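Local atomic coordinates of YcaO (Methanopyrus kandleri, PDB entry 6CIB), a protein that binds ADP and magnesium and, as a YcaO-family enzyme, probably uses ATP to activate peptide backbone amides for thioamidation. Residues 39-44 against 66-71. Numbering follows the deposited sequence.
Sequences SDRVGP and TTRIQA. With OXM (oxamic acid), chain I; ADP (adenosine-5'-diphosphate), chain G.
A polar surface contact joins the edge strand 34-42 to the first turn of helix 68-85, carried by Arg68 reaching over to the backbone of Asp40. NH1 and NH2 of Arg68 both donate to Asp40 O, at 3.0 Å and 2.9 Å, so one carbonyl oxygen receives the end of the guanidinium. That oxygen lies in the guanidinium plane, while both nitrogens approach from the same face of the carbonyl, NH2 45° above its plane. Ser39 CB packs over one face of the guanidinium, and Glu48 on the next strand forms a salt bridge with NH1. Along the NE/NH2 side the guanidinium meets the carboxylate of oxamic acid through two nitrogens and two oxygens: Arg68 NE gives a nearly straight 2.7 Å bond to OXM O2, and Arg68 NH2 one of 2.8 Å to OXM O3. Arg41, its chain bent at chi3 (46°), brings NH1 to the same OXM O3 at 2.9 Å, its guanidinium steeply turned against that of Arg68. A leucine in place of Arg68 would probably leave Asp40 O without these two donors and take two of the three described bonds from the carboxylate. Nearer the turn that follows the strand, a water donates to both Pro44 O and Thr66 O. Thr67 N-caps the helix, its OG1 accepting from Gln70 N, and Gln70 NE2 donates to ADP N7 (2.8 Å) while its OE1 accepts from ADP N6, an amide-to-adenine recognition in the ATP/ADP site of the YcaO fold.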
ATOM      1  N   SER A  39      -8.550  -8.301  18.531  1.00 29.04           N
ATOM      2  CA  SER A  39      -8.858  -9.230  17.443  1.00 30.22           C
ATOM      3  C   SER A  39     -10.295  -9.107  16.973  1.00 29.78           C
ATOM      4  O   SER A  39     -11.238  -9.236  17.759  1.00 30.68           O
ATOM      5  CB  SER A  39      -8.571 -10.674  17.864  1.00 30.43           C
ATOM      6  OG  SER A  39      -7.192 -10.855  18.091  1.00 29.85           O
ATOM      7  N   ASP A  40     -10.454  -8.844  15.681  1.00 29.96           N
ATOM      8  CA  ASP A  40     -11.773  -8.783  15.053  1.00 29.09           C
ATOM      9  C   ASP A  40     -11.889  -9.890  14.011  1.00 27.31           C
ATOM     10  O   ASP A  40     -10.891 -10.488  13.623  1.00 27.66           O
ATOM     11  CB  ASP A  40     -11.991  -7.404  14.401  1.00 28.99           C
ATOM     12  CG  ASP A  40     -12.271  -6.290  15.429  1.00 31.80           C
ATOM     13  OD1 ASP A  40     -12.338  -6.583  16.645  1.00 30.72           O
ATOM     14  OD2 ASP A  40     -12.419  -5.112  15.016  1.00 31.97           O
ATOM     15  N   ARG A  41     -13.105 -10.167  13.577  1.00 26.33           N
ATOM     16  CA  ARG A  41     -13.328 -10.996  12.403  1.00 26.90           C
ATOM     17  C   ARG A  41     -14.481 -10.379  11.628  1.00 26.47           C
ATOM     18  O   ARG A  41     -15.593 -10.239  12.149  1.00 27.32           O
ATOM     19  CB  ARG A  41     -13.620 -12.456  12.784  1.00 27.80           C
ATOM     20  CG  ARG A  41     -13.297 -13.492  11.691  1.00 31.30           C
ATOM     21  CD  ARG A  41     -13.441 -14.951  12.162  1.00 31.87           C
ATOM     22  NE  ARG A  41     -14.691 -15.083  12.887  1.00 35.67           N
ATOM     23  CZ  ARG A  41     -14.829 -15.336  14.182  1.00 33.15           C
ATOM     24  NH1 ARG A  41     -13.788 -15.610  14.965  1.00 32.79           N
ATOM     25  NH2 ARG A  41     -16.051 -15.352  14.676  1.00 34.88           N
ATOM     26  N   VAL A  42     -14.209  -9.988  10.390  1.00 25.85           N
ATOM     27  CA  VAL A  42     -15.232  -9.365   9.556  1.00 26.34           C
ATOM     28  C   VAL A  42     -15.631 -10.400   8.518  1.00 27.46           C
ATOM     29  O   VAL A  42     -14.840 -10.733   7.621  1.00 27.39           O
ATOM     30  CB  VAL A  42     -14.749  -8.032   8.932  1.00 25.84           C
ATOM     31  CG1 VAL A  42     -15.807  -7.448   8.007  1.00 25.56           C
ATOM     32  CG2 VAL A  42     -14.395  -7.030  10.031  1.00 25.33           C
ATOM     33  N   GLY A  43     -16.852 -10.917   8.670  1.00 29.45           N
ATOM     34  CA  GLY A  43     -17.286 -12.145   7.991  1.00 30.56           C
ATOM     35  C   GLY A  43     -16.250 -13.215   8.279  1.00 31.46           C
ATOM     36  O   GLY A  43     -15.968 -13.482   9.452  1.00 33.89           O
ATOM     37  N   PRO A  44     -15.621 -13.774   7.225  1.00 32.33           N
ATOM     38  CA  PRO A  44     -14.590 -14.792   7.440  1.00 31.50           C
ATOM     39  C   PRO A  44     -13.173 -14.234   7.651  1.00 31.26           C
ATOM     40  O   PRO A  44     -12.253 -15.027   7.863  1.00 32.33           O
ATOM     41  CB  PRO A  44     -14.636 -15.587   6.136  1.00 31.40           C
ATOM     42  CG  PRO A  44     -14.945 -14.549   5.104  1.00 31.67           C
ATOM     43  CD  PRO A  44     -15.842 -13.532   5.780  1.00 31.99           C
ATOM     44  N   THR A  66      -5.874 -13.776   5.426  1.00 25.20           N
ATOM     45  CA  THR A  66      -6.834 -14.869   5.289  1.00 25.61           C
ATOM     46  C   THR A  66      -6.841 -15.774   6.522  1.00 25.79           C
ATOM     47  O   THR A  66      -7.815 -16.502   6.747  1.00 27.14           O
ATOM     48  CB  THR A  66      -6.575 -15.720   4.036  1.00 26.03           C
ATOM     49  OG1 THR A  66      -5.249 -16.254   4.100  1.00 26.53           O
ATOM     50  CG2 THR A  66      -6.722 -14.872   2.772  1.00 25.59           C
ATOM     51  N   THR A  67      -5.756 -15.730   7.299  1.00 24.83           N
ATOM     52  CA  THR A  67      -5.603 -16.520   8.518  1.00 25.55           C
ATOM     53  C   THR A  67      -5.282 -15.591   9.686  1.00 25.99           C
ATOM     54  O   THR A  67      -4.776 -14.480   9.486  1.00 26.83           O
ATOM     55  CB  THR A  67      -4.451 -17.547   8.412  1.00 25.68           C
ATOM     56  OG1 THR A  67      -3.231 -16.850   8.143  1.00 26.51           O
ATOM     57  CG2 THR A  67      -4.707 -18.601   7.312  1.00 25.89           C
ATOM     58  N   ARG A  68      -5.561 -16.064  10.902  1.00 25.72           N
ATOM     59  CA  ARG A  68      -5.308 -15.295  12.125  1.00 25.19           C
ATOM     60  C   ARG A  68      -3.812 -15.056  12.286  1.00 24.10           C
ATOM     61  O   ARG A  68      -3.396 -13.978  12.729  1.00 23.10           O
ATOM     62  CB  ARG A  68      -5.898 -16.017  13.351  1.00 24.61           C
ATOM     63  CG  ARG A  68      -5.739 -15.292  14.700  1.00 24.50           C
ATOM     64  CD  ARG A  68      -6.452 -13.935  14.760  1.00 24.12           C
ATOM     65  NE  ARG A  68      -7.888 -14.046  14.507  1.00 23.69           N
ATOM     66  CZ  ARG A  68      -8.713 -13.020  14.301  1.00 24.70           C
ATOM     67  NH1 ARG A  68      -8.262 -11.766  14.312  1.00 24.28           N
ATOM     68  NH2 ARG A  68     -10.003 -13.253  14.073  1.00 24.04           N
ATOM     69  N   ILE A  69      -3.011 -16.059  11.916  1.00 24.09           N
ATOM     70  CA  ILE A  69      -1.556 -15.932  11.933  1.00 23.69           C
ATOM     71  C   ILE A  69      -1.113 -14.768  11.029  1.00 23.61           C
ATOM     72  O   ILE A  69      -0.390 -13.872  11.492  1.00 24.01           O
ATOM     73  CB  ILE A  69      -0.815 -17.266  11.589  1.00 24.86           C
ATOM     74  CG1 ILE A  69      -0.883 -18.255  12.769  1.00 24.83           C
ATOM     75  CG2 ILE A  69       0.654 -16.990  11.275  1.00 23.98           C
ATOM     76  CD1 ILE A  69      -0.458 -19.691  12.438  1.00 24.88           C
ATOM     77  N   GLN A  70      -1.559 -14.756   9.772  1.00 24.29           N
ATOM     78  CA  GLN A  70      -1.152 -13.685   8.833  1.00 24.38           C
ATOM     79  C   GLN A  70      -1.625 -12.299   9.285  1.00 23.39           C
ATOM     80  O   GLN A  70      -0.889 -11.327   9.153  1.00 22.66           O
ATOM     81  CB  GLN A  70      -1.591 -13.974   7.381  1.00 25.87           C
ATOM     82  CG  GLN A  70      -1.296 -12.860   6.354  1.00 26.02           C
ATOM     83  CD  GLN A  70       0.175 -12.430   6.272  1.00 26.64           C
ATOM     84  OE1 GLN A  70       1.084 -13.157   6.682  1.00 26.15           O
ATOM     85  NE2 GLN A  70       0.409 -11.231   5.725  1.00 26.00           N
ATOM     86  N   ALA A  71      -2.839 -12.226   9.830  1.00 23.42           N
ATOM     87  CA  ALA A  71      -3.357 -10.972  10.373  1.00 22.96           C
ATOM     88  C   ALA A  71      -2.481 -10.441  11.507  1.00 23.01           C
ATOM     89  O   ALA A  71      -2.260  -9.228  11.608  1.00 23.77           O
ATOM     90  CB  ALA A  71      -4.795 -11.142  10.835  1.00 22.23           C
TER
HETATM   91  C1  OXM I 403     -10.646 -18.013  15.227  1.00 34.67           C
HETATM   92  N1  OXM I 403     -11.937 -18.089  15.535  1.00 31.90           N
HETATM   93  O1  OXM I 403      -9.883 -18.971  15.355  1.00 35.28           O
HETATM   94  C2  OXM I 403     -10.135 -16.739  14.716  1.00 34.20           C
HETATM   95  O2  OXM I 403      -8.901 -16.533  14.724  1.00 31.19           O
HETATM   96  O3  OXM I 403     -10.948 -15.888  14.286  1.00 35.37           O
HETATM   97  PB  ADP G 401      -0.240  -3.580   3.222  1.00 48.27           P
HETATM   98  O1B ADP G 401       1.249  -3.527   2.949  1.00 47.80           O
HETATM   99  O2B ADP G 401      -1.110  -3.388   1.996  1.00 51.35           O
HETATM  100  O3B ADP G 401      -0.700  -2.790   4.425  1.00 47.98           O
HETATM  101  PA  ADP G 401      -0.404  -5.960   4.876  1.00 35.77           P
HETATM  102  O1A ADP G 401      -0.408  -7.392   4.417  1.00 38.83           O
HETATM  103  O2A ADP G 401      -1.517  -5.539   5.798  1.00 36.77           O
HETATM  104  O3A ADP G 401      -0.494  -5.145   3.508  1.00 43.46           O
HETATM  105  O5' ADP G 401       1.029  -5.656   5.537  1.00 34.06           O
HETATM  106  C5' ADP G 401       1.327  -4.641   6.513  1.00 32.69           C
HETATM  107  C4' ADP G 401       2.852  -4.565   6.713  1.00 32.14           C
HETATM  108  O4' ADP G 401       3.352  -5.835   7.158  1.00 32.12           O
HETATM  109  C3' ADP G 401       3.626  -4.269   5.425  1.00 31.59           C
HETATM  110  O3' ADP G 401       4.844  -3.565   5.738  1.00 30.75           O
HETATM  111  C2' ADP G 401       3.970  -5.648   4.893  1.00 30.68           C
HETATM  112  O2' ADP G 401       5.089  -5.632   4.010  1.00 30.03           O
HETATM  113  C1' ADP G 401       4.232  -6.421   6.181  1.00 30.41           C
HETATM  114  N9  ADP G 401       3.926  -7.865   6.075  1.00 30.40           N
HETATM  115  C8  ADP G 401       2.710  -8.391   5.838  1.00 30.89           C
HETATM  116  N7  ADP G 401       2.768  -9.742   5.797  1.00 30.60           N
HETATM  117  C5  ADP G 401       4.034 -10.101   6.034  1.00 30.09           C
HETATM  118  C6  ADP G 401       4.765 -11.385   6.136  1.00 29.63           C
HETATM  119  N6  ADP G 401       4.111 -12.560   5.979  1.00 28.92           N
HETATM  120  N1  ADP G 401       6.097 -11.329   6.386  1.00 30.61           N
HETATM  121  C2  ADP G 401       6.758 -10.156   6.545  1.00 30.88           C
HETATM  122  N3  ADP G 401       6.148  -8.951   6.469  1.00 30.55           N
HETATM  123  C4  ADP G 401       4.806  -8.862   6.221  1.00 30.28           C
HETATM  124  O   HOH W   1     -10.285 -15.957   5.952  1.00 43.89           O